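PDB 1E6Y: methyl-coenzyme M reductase subunit beta from Methanosarcina barkeri, which forms part of the methyl-coenzyme M reductase complex, which releases methane from methyl-coenzyme M with coenzyme B as reductant in the last step of methanogenesis. Local coordinates for residues I34-D37 and T38-V42; D122-S125 and A126-V129; T327-Y330 and F331-L335; G343-Y346 and G347-E350. All blocks are in the same frame, centred on the assembly; numbering follows the deposited sequence.

Interaction 1 (I34-D37 and T38-V42); sequences IIMD and TKRSV
Thr38, Lys39 and Arg40 give their backbone N-H groups to the carbonyls of Ile34, Ile35 and Met36, the i to i+4 pattern of an alpha-helix, Lys39 N standing 2.8 Å from Ile35 O. Ile34 O takes a second bond, from Thr38 OG1 at 2.7 Å. Lying beside its own backbone N (chi1 -60°), OG1 folds back and meets Ile34 O from above the carbonyl plane, on the opposite face from Thr38 N. Tyr214 of helix 204-221 is also bonded to this hydroxyl. Ser41 OG reaches Asp37 O at 2.7 Å, but in the carbonyl plane, on a lone pair. Asp37 and Arg40 lie side by side in a salt bridge: Arg40 NE, 2.9 Å from Asp37 OD1, and Arg40 NH2, 3.2 Å from the same oxygen, grip it side-on. OD1 sits in the guanidinium plane, yet the carboxylate is turned 50° from it. Arg40 NH1 bonds to the carbonyls of Ser112 and Asp96, which with the grip on OD1 should fix the rotation of the guanidinium; water 1 donates to Asp37 OD2 and takes only a weak bond from Arg40 NH2. The Met36 and Arg40 side chains cross at about a right angle, Met36 CG 4.0 Å from Arg40 CD. Hydroxyls bonded back to the i-4 carbonyl and an i to i+3 ion pair are familiar helix features, here at the end of helix 29-40, Ser41 opening strand 41-45.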
loop_
_atom_site.group_PDB
_atom_site.type_symbol
_atom_site.label_atom_id
_atom_site.label_comp_id
_atom_site.label_asym_id
_atom_site.label_seq_id
_atom_site.Cartn_x
_atom_site.Cartn_y
_atom_site.Cartn_z
ATOM N N ILE E 34 21.512 6.097 -23.546
ATOM C CA ILE E 34 20.356 5.203 -23.551
ATOM C C ILE E 34 19.473 5.424 -22.318
ATOM O O ILE E 34 18.254 5.520 -22.436
ATOM C CB ILE E 34 20.799 3.715 -23.629
ATOM C CG1 ILE E 34 21.318 3.405 -25.037
ATOM C CG2 ILE E 34 19.638 2.786 -23.296
ATOM C CD1 ILE E 34 22.024 2.072 -25.150
ATOM N N ILE E 35 20.100 5.581 -21.155
ATOM C CA ILE E 35 19.374 5.844 -19.914
ATOM C C ILE E 35 18.668 7.200 -19.959
ATOM O O ILE E 35 17.477 7.294 -19.666
ATOM C CB ILE E 35 20.326 5.794 -18.696
ATOM C CG1 ILE E 35 20.819 4.358 -18.490
ATOM C CG2 ILE E 35 19.618 6.289 -17.434
ATOM C CD1 ILE E 35 22.036 4.258 -17.589
ATOM N N MET E 36 19.385 8.231 -20.396
ATOM C CA MET E 36 18.810 9.569 -20.526
ATOM C C MET E 36 17.619 9.597 -21.486
ATOM O O MET E 36 16.583 10.185 -21.176
ATOM C CB MET E 36 19.876 10.562 -20.994
ATOM C CG MET E 36 19.341 11.952 -21.299
ATOM S SD MET E 36 18.512 12.747 -19.900
ATOM C CE MET E 36 19.924 13.199 -18.893
ATOM N N ASP E 37 17.764 8.958 -22.642
ATOM C CA ASP E 37 16.685 8.910 -23.624
ATOM C C ASP E 37 15.491 8.112 -23.115
ATOM O O ASP E 37 14.344 8.458 -23.390
ATOM C CB ASP E 37 17.187 8.315 -24.942
ATOM C CG ASP E 37 18.045 9.290 -25.734
ATOM O OD1 ASP E 37 18.203 10.454 -25.307
ATOM O OD2 ASP E 37 18.580 8.880 -26.787
ATOM N N THR E 38 15.769 7.063 -22.347
ATOM C CA THR E 38 14.719 6.271 -21.715
ATOM C C THR E 38 13.990 7.096 -20.657
ATOM O O THR E 38 12.761 7.075 -20.580
ATOM C CB THR E 38 15.305 5.005 -21.062
ATOM O OG1 THR E 38 15.955 4.215 -22.065
ATOM C CG2 THR E 38 14.208 4.174 -20.411
ATOM N N LYS E 39 14.748 7.869 -19.886
ATOM C CA LYS E 39 14.164 8.718 -18.855
ATOM C C LYS E 39 13.319 9.845 -19.446
ATOM O O LYS E 39 12.224 10.120 -18.957
ATOM C CB LYS E 39 15.258 9.314 -17.963
ATOM C CG LYS E 39 15.944 8.301 -17.054
ATOM C CD LYS E 39 17.063 8.947 -16.252
ATOM C CE LYS E 39 16.521 9.903 -15.201
ATOM N NZ LYS E 39 17.613 10.461 -14.354
ATOM N N ARG E 40 13.803 10.471 -20.518
ATOM C CA ARG E 40 13.190 11.727 -20.970
ATOM C C ARG E 40 12.127 11.545 -22.023
ATOM O O ARG E 40 11.508 12.526 -22.468
ATOM C CB ARG E 40 14.306 12.650 -21.497
ATOM C CG ARG E 40 14.789 12.277 -22.894
ATOM C CD ARG E 40 16.067 13.039 -23.235
ATOM N NE ARG E 40 16.594 12.774 -24.558
ATOM C CZ ARG E 40 16.467 13.475 -25.677
ATOM N NH1 ARG E 40 15.784 14.620 -25.716
ATOM N NH2 ARG E 40 17.045 13.057 -26.808
ATOM N N SER E 41 11.846 10.304 -22.411
ATOM C CA SER E 41 10.940 10.053 -23.536
ATOM C C SER E 41 9.654 9.321 -23.162
ATOM O O SER E 41 9.667 8.395 -22.352
ATOM C CB SER E 41 11.657 9.264 -24.630
ATOM O OG SER E 41 12.844 9.917 -25.041
ATOM N N VAL E 42 8.546 9.739 -23.772
ATOM C CA VAL E 42 7.280 9.016 -23.670
ATOM C C VAL E 42 6.585 8.907 -25.023
ATOM O O VAL E 42 6.901 9.638 -25.961
ATOM C CB VAL E 42 6.293 9.688 -22.669
ATOM C CG1 VAL E 42 6.882 9.692 -21.270
ATOM C CG2 VAL E 42 5.944 11.109 -23.125
HETATM O O HOH W 1 19.479 11.180 -28.262
#

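Interaction 2 (D122-S125 and A126-V129); sequences DFMS and ATTV
Ser125 O and Val129 form the close-packed part of this helical turn: Val129 N lies 2.9 Å from Ser125 O, and the branch Val129 CG2 comes within 3.1 Å of the same oxygen. With CG1 anti to the backbone N (chi1 175°), CG2 is left beside that N and anti to the carbonyl carbon, facing Ser125 O. Met124 O accepts from Thr128 N, 3.0 Å away and almost straight (N-H...O 170°). Thr128 OG1 tucks in beside Ser125 CA at 3.4 Å, while its polar bond goes to the carbonyl of Glu221 in the second subunit.

The turn before is looser. Ala126 N reaches Phe123 O only weakly, at 3.4 Å, and the bond from Thr127 N to Met124 O is weak through its bent angle. Here water 2 bridges the backbone and a side chain, donating to Phe123 O and lying 2.8 Å from Thr127 OG1; Thr127 is partly exposed. The Met124 chain, bent at its last two torsions, runs alongside Thr127 and brings its methyl CE to 3.6 Å from Thr127 CB. Upstream, Asp122 OD2 accepts from Met124 N at 3.1 Å, an Asx turn just ahead of the helix.

The loop after helix 114-118 thus enters helix 125-141, with Ser125 and Val129 leaning on Arg116 of the former, Ala126 and Thr127 resting on Val42 of strand 41-45, and Asp122 and Thr128 facing the second subunit.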
loop_
_atom_site.group_PDB
_atom_site.type_symbol
_atom_site.label_atom_id
_atom_site.label_comp_id
_atom_site.label_asym_id
_atom_site.label_seq_id
_atom_site.Cartn_x
_atom_site.Cartn_y
_atom_site.Cartn_z
ATOM N N ASP E 122 13.746 12.438 -10.591
ATOM C CA ASP E 122 13.655 11.184 -11.322
ATOM C C ASP E 122 13.303 11.391 -12.796
ATOM O O ASP E 122 13.954 12.176 -13.486
ATOM C CB ASP E 122 12.670 10.220 -10.627
ATOM C CG ASP E 122 11.317 10.861 -10.326
ATOM O OD1 ASP E 122 11.124 11.348 -9.191
ATOM O OD2 ASP E 122 10.409 10.772 -11.178
ATOM N N PHE E 123 12.299 10.674 -13.289
ATOM C CA PHE E 123 12.036 10.611 -14.725
ATOM C C PHE E 123 10.603 10.954 -15.120
ATOM O O PHE E 123 10.272 10.954 -16.306
ATOM C CB PHE E 123 12.391 9.219 -15.260
ATOM C CG PHE E 123 11.790 8.092 -14.466
ATOM C CD1 PHE E 123 10.534 7.582 -14.793
ATOM C CD2 PHE E 123 12.469 7.557 -13.376
ATOM C CE1 PHE E 123 9.964 6.553 -14.040
ATOM C CE2 PHE E 123 11.907 6.532 -12.617
ATOM C CZ PHE E 123 10.653 6.029 -12.950
ATOM N N MET E 124 9.748 11.240 -14.142
ATOM C CA MET E 124 8.330 11.434 -14.429
ATOM C C MET E 124 8.004 12.740 -15.152
ATOM O O MET E 124 6.910 12.884 -15.698
ATOM C CB MET E 124 7.494 11.321 -13.149
ATOM C CG MET E 124 7.341 9.894 -12.618
ATOM S SD MET E 124 7.044 8.630 -13.888
ATOM C CE MET E 124 5.444 9.146 -14.520
ATOM N N SER E 125 8.958 13.668 -15.207
ATOM C CA SER E 125 8.749 14.910 -15.953
ATOM C C SER E 125 8.468 14.657 -17.435
ATOM O O SER E 125 7.700 15.391 -18.051
ATOM C CB SER E 125 9.945 15.862 -15.800
ATOM O OG SER E 125 11.113 15.342 -16.407
ATOM N N ALA E 126 9.025 13.579 -17.987
ATOM C CA ALA E 126 8.753 13.213 -19.381
ATOM C C ALA E 126 7.264 12.935 -19.601
ATOM O O ALA E 126 6.693 13.328 -20.622
ATOM C CB ALA E 126 9.574 11.995 -19.778
ATOM N N THR E 127 6.642 12.272 -18.626
ATOM C CA THR E 127 5.228 11.930 -18.697
ATOM C C THR E 127 4.341 13.137 -18.411
ATOM O O THR E 127 3.407 13.416 -19.157
ATOM C CB THR E 127 4.881 10.802 -17.704
ATOM O OG1 THR E 127 5.578 9.609 -18.080
ATOM C CG2 THR E 127 3.383 10.521 -17.704
ATOM N N THR E 128 4.632 13.847 -17.326
ATOM C CA THR E 128 3.777 14.947 -16.897
ATOM C C THR E 128 3.847 16.137 -17.849
ATOM O O THR E 128 2.820 16.713 -18.200
ATOM C CB THR E 128 4.128 15.411 -15.471
ATOM O OG1 THR E 128 5.502 15.808 -15.418
ATOM C CG2 THR E 128 3.889 14.288 -14.474
ATOM N N VAL E 129 5.055 16.477 -18.298
ATOM C CA VAL E 129 5.235 17.553 -19.271
ATOM C C VAL E 129 4.689 17.147 -20.641
ATOM O O VAL E 129 3.991 17.926 -21.290
ATOM C CB VAL E 129 6.726 17.951 -19.411
ATOM C CG1 VAL E 129 6.894 18.991 -20.511
ATOM C CG2 VAL E 129 7.245 18.505 -18.090
HETATM O O HOH W 2 8.300 9.355 -17.536
#

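Interaction 3 (T327-Y330 and F331-L335); sequences TLLY and FNDIL
Asn332 turns its amide back along the helix so that ND2 points at Leu328 O, 2.9 Å away and nearly straight (N-H...O 170°). The nitrogen lies in the carbonyl plane and the oxygen in the amide plane. CG beside the backbone N (chi1 -75°) carries the amide back to Leu328 O, which Asn332 N, 3.8 Å away, does not bond. The other amide atom, OD1, bonds to Cys344 N. On the flanks the alpha-helical i to i+4 bonds of helix 323-339 are regular, as in Asp333 N to Leu329 O (2.9 Å) and Ile334 N to Tyr330 O (2.8 Å). Tyr330 and Asp333 lie side by side, pointing the same way, with ring and carboxylate planes 29° apart and Tyr330 CE2 4.0 Å from Asp333 OD2. Leu329 CD2 sits over one face of the Tyr330 ring, toward its rim, while Ile334 CD1 packs 4.1 Å from Tyr330 CB. The polar ends of the pair lead to other chains: Tyr330 OH bonds to Thr116 and Asp333 OD2 to Tyr103 of the gamma subunit, OD2 also has a salt bridge to a basic side chain of another protein's chain, and OD1 has one with Lys337.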
loop_
_atom_site.group_PDB
_atom_site.type_symbol
_atom_site.label_atom_id
_atom_site.label_comp_id
_atom_site.label_asym_id
_atom_site.label_seq_id
_atom_site.Cartn_x
_atom_site.Cartn_y
_atom_site.Cartn_z
ATOM N N THR E 327 15.080 -23.316 -18.910
ATOM C CA THR E 327 16.445 -23.209 -19.421
ATOM C C THR E 327 17.377 -22.594 -18.379
ATOM O O THR E 327 18.457 -23.118 -18.119
ATOM C CB THR E 327 16.502 -22.352 -20.706
ATOM O OG1 THR E 327 15.747 -22.989 -21.744
ATOM C CG2 THR E 327 17.936 -22.185 -21.167
ATOM N N LEU E 328 16.943 -21.491 -17.775
ATOM C CA LEU E 328 17.725 -20.809 -16.745
ATOM C C LEU E 328 17.926 -21.700 -15.518
ATOM O O LEU E 328 19.005 -21.716 -14.924
ATOM C CB LEU E 328 17.031 -19.504 -16.335
ATOM C CG LEU E 328 17.400 -18.217 -17.084
ATOM C CD1 LEU E 328 17.367 -18.444 -18.588
ATOM C CD2 LEU E 328 16.438 -17.104 -16.682
ATOM N N LEU E 329 16.895 -22.471 -15.175
ATOM C CA LEU E 329 16.960 -23.401 -14.050
ATOM C C LEU E 329 17.942 -24.526 -14.351
ATOM O O LEU E 329 18.941 -24.702 -13.649
ATOM C CB LEU E 329 15.573 -23.991 -13.769
ATOM C CG LEU E 329 15.238 -24.462 -12.346
ATOM C CD1 LEU E 329 13.774 -24.878 -12.305
ATOM C CD2 LEU E 329 16.125 -25.623 -11.916
ATOM N N TYR E 330 17.688 -25.244 -15.438
ATOM C CA TYR E 330 18.398 -26.484 -15.695
ATOM C C TYR E 330 19.792 -26.331 -16.268
ATOM O O TYR E 330 20.664 -27.140 -15.959
ATOM C CB TYR E 330 17.541 -27.407 -16.562
ATOM C CG TYR E 330 16.393 -27.980 -15.772
ATOM C CD1 TYR E 330 15.093 -27.523 -15.973
ATOM C CD2 TYR E 330 16.641 -28.781 -14.660
ATOM C CE1 TYR E 330 14.076 -27.825 -15.069
ATOM C CE2 TYR E 330 15.638 -29.085 -13.753
ATOM C CZ TYR E 330 14.363 -28.597 -13.953
ATOM O OH TYR E 330 13.411 -28.802 -12.984
ATOM N N PHE E 331 20.051 -25.239 -16.984
ATOM C CA PHE E 331 21.421 -24.987 -17.430
ATOM C C PHE E 331 22.338 -24.911 -16.217
ATOM O O PHE E 331 23.390 -25.552 -16.181
ATOM C CB PHE E 331 21.537 -23.682 -18.231
ATOM C CG PHE E 331 22.964 -23.287 -18.510
ATOM C CD1 PHE E 331 23.705 -23.965 -19.474
ATOM C CD2 PHE E 331 23.618 -22.378 -17.681
ATOM C CE1 PHE E 331 25.083 -23.761 -19.595
ATOM C CE2 PHE E 331 24.995 -22.167 -17.794
ATOM C CZ PHE E 331 25.727 -22.863 -18.751
ATOM N N ASN E 332 21.913 -24.143 -15.214
ATOM C CA ASN E 332 22.725 -23.903 -14.032
ATOM C C ASN E 332 22.730 -25.082 -13.069
ATOM O O ASN E 332 23.770 -25.425 -12.507
ATOM C CB ASN E 332 22.246 -22.637 -13.324
ATOM C CG ASN E 332 22.669 -21.387 -14.058
ATOM O OD1 ASN E 332 23.850 -21.053 -14.091
ATOM N ND2 ASN E 332 21.733 -20.772 -14.771
ATOM N N ASP E 333 21.574 -25.724 -12.918
ATOM C CA ASP E 333 21.452 -26.938 -12.116
ATOM C C ASP E 333 22.383 -28.028 -12.654
ATOM O O ASP E 333 23.217 -28.561 -11.919
ATOM C CB ASP E 333 19.997 -27.422 -12.140
ATOM C CG ASP E 333 19.696 -28.488 -11.093
ATOM O OD1 ASP E 333 20.601 -28.881 -10.325
ATOM O OD2 ASP E 333 18.532 -28.933 -11.036
ATOM N N ILE E 334 22.288 -28.290 -13.955
ATOM C CA ILE E 334 23.081 -29.340 -14.592
ATOM C C ILE E 334 24.563 -28.959 -14.676
ATOM O O ILE E 334 25.435 -29.823 -14.552
ATOM C CB ILE E 334 22.551 -29.665 -16.013
ATOM C CG1 ILE E 334 21.105 -30.153 -15.933
ATOM C CG2 ILE E 334 23.402 -30.751 -16.661
ATOM C CD1 ILE E 334 20.430 -30.260 -17.288
ATOM N N LEU E 335 24.842 -27.665 -14.820
ATOM C CA LEU E 335 26.218 -27.169 -14.812
ATOM C C LEU E 335 26.900 -27.473 -13.484
ATOM O O LEU E 335 28.065 -27.878 -13.458
ATOM C CB LEU E 335 26.253 -25.658 -15.068
ATOM C CG LEU E 335 27.634 -24.995 -15.100
ATOM C CD1 LEU E 335 28.443 -25.546 -16.263
ATOM C CD2 LEU E 335 27.482 -23.487 -15.225
#

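Interaction 4 (G343-Y346 and G347-E350); sequences GCDY and GKVE
Asp345 O and Lys348 N make the stronger of two backbone bonds across this turn, 3.1 Å long, with the donor well above the carbonyl plane rather than on a lone pair. The second, from Val349 N to Cys344 O, is weak at 3.4 Å. The chain enters the helix through three successive residues with positive phi: 63° at Asp345, 56° at Tyr346 and 109° at Gly347. The last, at the N-cap position, has a backbone conformation largely restricted to glycine.

Water supplements these bonds. Water 3 donates to Cys344 O at 2.7 Å and accepts from Glu350 N at 2.9 Å, so that this first-turn amide is tied to the loop. Water 4 accepts from Lys348 NZ at 2.7 Å and donates weakly to Asp345 O.

Apolar contact comes from Val349 CG2, which touches Cys344 SG at 3.6 Å and also meets the CB of Asp345.

The charges are close without pairing directly: Asp345 OD1 and Lys348 NZ stand 4.2 Å apart, the much-bent lysine chain crossing the carboxylate. Each has a partner of its own, Asp345 in Arg383 and Ser382, Lys348 in an acidic side chain of another protein's chain.

The turn leads from the loop after helix 323-339 into helix 348-358. Cys344 and Tyr346 pack on helix 296-318, Val349 and Glu350 on helix 323-339, and the Tyr346 ring meets Phe242 of the gamma subunit edge-to-face.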
loop_
_atom_site.group_PDB
_atom_site.type_symbol
_atom_site.label_atom_id
_atom_site.label_comp_id
_atom_site.label_asym_id
_atom_site.label_seq_id
_atom_site.Cartn_x
_atom_site.Cartn_y
_atom_site.Cartn_z
ATOM N N GLY E 343 26.499 -22.422 -9.944
ATOM C CA GLY E 343 25.929 -21.860 -11.154
ATOM C C GLY E 343 25.972 -20.345 -11.138
ATOM O O GLY E 343 26.477 -19.734 -10.189
ATOM N N CYS E 344 25.422 -19.732 -12.183
ATOM C CA CYS E 344 25.470 -18.285 -12.331
ATOM C C CYS E 344 24.802 -17.572 -11.158
ATOM O O CYS E 344 23.732 -17.975 -10.699
ATOM C CB CYS E 344 24.805 -17.856 -13.636
ATOM S SG CYS E 344 24.963 -16.089 -13.958
ATOM N N ASP E 345 25.488 -16.560 -10.637
ATOM C CA ASP E 345 25.028 -15.790 -9.483
ATOM C C ASP E 345 24.919 -16.674 -8.238
ATOM O O ASP E 345 24.155 -16.380 -7.316
ATOM C CB ASP E 345 23.680 -15.124 -9.794
ATOM C CG ASP E 345 23.557 -13.727 -9.201
ATOM O OD1 ASP E 345 24.494 -13.251 -8.531
ATOM O OD2 ASP E 345 22.503 -13.100 -9.403
ATOM N N TYR E 346 25.691 -17.762 -8.233
ATOM C CA TYR E 346 25.845 -18.641 -7.075
ATOM C C TYR E 346 24.513 -19.188 -6.570
ATOM O O TYR E 346 24.279 -19.292 -5.364
ATOM C CB TYR E 346 26.608 -17.908 -5.962
ATOM C CG TYR E 346 27.801 -17.146 -6.492
ATOM C CD1 TYR E 346 28.802 -17.806 -7.206
ATOM C CD2 TYR E 346 27.837 -15.752 -6.446
ATOM C CE1 TYR E 346 29.791 -17.101 -7.876
ATOM C CE2 TYR E 346 28.828 -15.035 -7.110
ATOM C CZ TYR E 346 29.797 -15.717 -7.829
ATOM O OH TYR E 346 30.748 -15.020 -8.539
ATOM N N GLY E 347 23.676 -19.603 -7.517
ATOM C CA GLY E 347 22.388 -20.175 -7.186
ATOM C C GLY E 347 21.216 -19.273 -7.522
ATOM O O GLY E 347 20.097 -19.756 -7.674
ATOM N N LYS E 348 21.464 -17.974 -7.671
ATOM C CA LYS E 348 20.372 -17.009 -7.790
ATOM C C LYS E 348 19.699 -16.977 -9.158
ATOM O O LYS E 348 18.524 -16.623 -9.257
ATOM C CB LYS E 348 20.843 -15.603 -7.406
ATOM C CG LYS E 348 21.263 -15.482 -5.946
ATOM C CD LYS E 348 20.754 -14.202 -5.308
ATOM C CE LYS E 348 21.658 -13.025 -5.623
ATOM N NZ LYS E 348 22.818 -12.942 -4.693
ATOM N N VAL E 349 20.420 -17.353 -10.212
ATOM C CA VAL E 349 19.771 -17.511 -11.511
ATOM C C VAL E 349 18.887 -18.753 -11.493
ATOM O O VAL E 349 17.735 -18.705 -11.915
ATOM C CB VAL E 349 20.789 -17.612 -12.671
ATOM C CG1 VAL E 349 20.066 -17.942 -13.972
ATOM C CG2 VAL E 349 21.541 -16.293 -12.821
ATOM N N GLU E 350 19.410 -19.842 -10.937
ATOM C CA GLU E 350 18.625 -21.061 -10.766
ATOM C C GLU E 350 17.415 -20.804 -9.875
ATOM O O GLU E 350 16.300 -21.202 -10.208
ATOM C CB GLU E 350 19.488 -22.162 -10.151
ATOM C CG GLU E 350 18.820 -23.520 -10.121
ATOM C CD GLU E 350 19.629 -24.561 -9.369
ATOM O OE1 GLU E 350 19.007 -25.483 -8.803
ATOM O OE2 GLU E 350 20.877 -24.471 -9.358
HETATM O O HOH W 3 22.218 -20.144 -10.516
HETATM O O HOH W 4 25.168 -14.339 -4.740
#

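In the fold
All four contacts are local and largely buried, forming two clusters on opposite sides of the chain's centre, one in each family region. Interactions 1 and 2, with centres about 10 Å apart, touch where Ala126 CB packs 3.3 Å from Lys39 O; both reach the second subunit. Interactions 3 and 4, about 9 Å apart, share a polar link, Asn332 OD1 to Cys344 N, between helix 323-339 and the loop after it, and look toward the gamma subunit. Interaction 3 lies within a helix, interaction 1 at a helix end; in both, side-chain donors supplement i to i+4 bonds or, at Asn332, replace one. Interactions 2 and 4 are helix starts, with some weak backbone bonds and bridging waters.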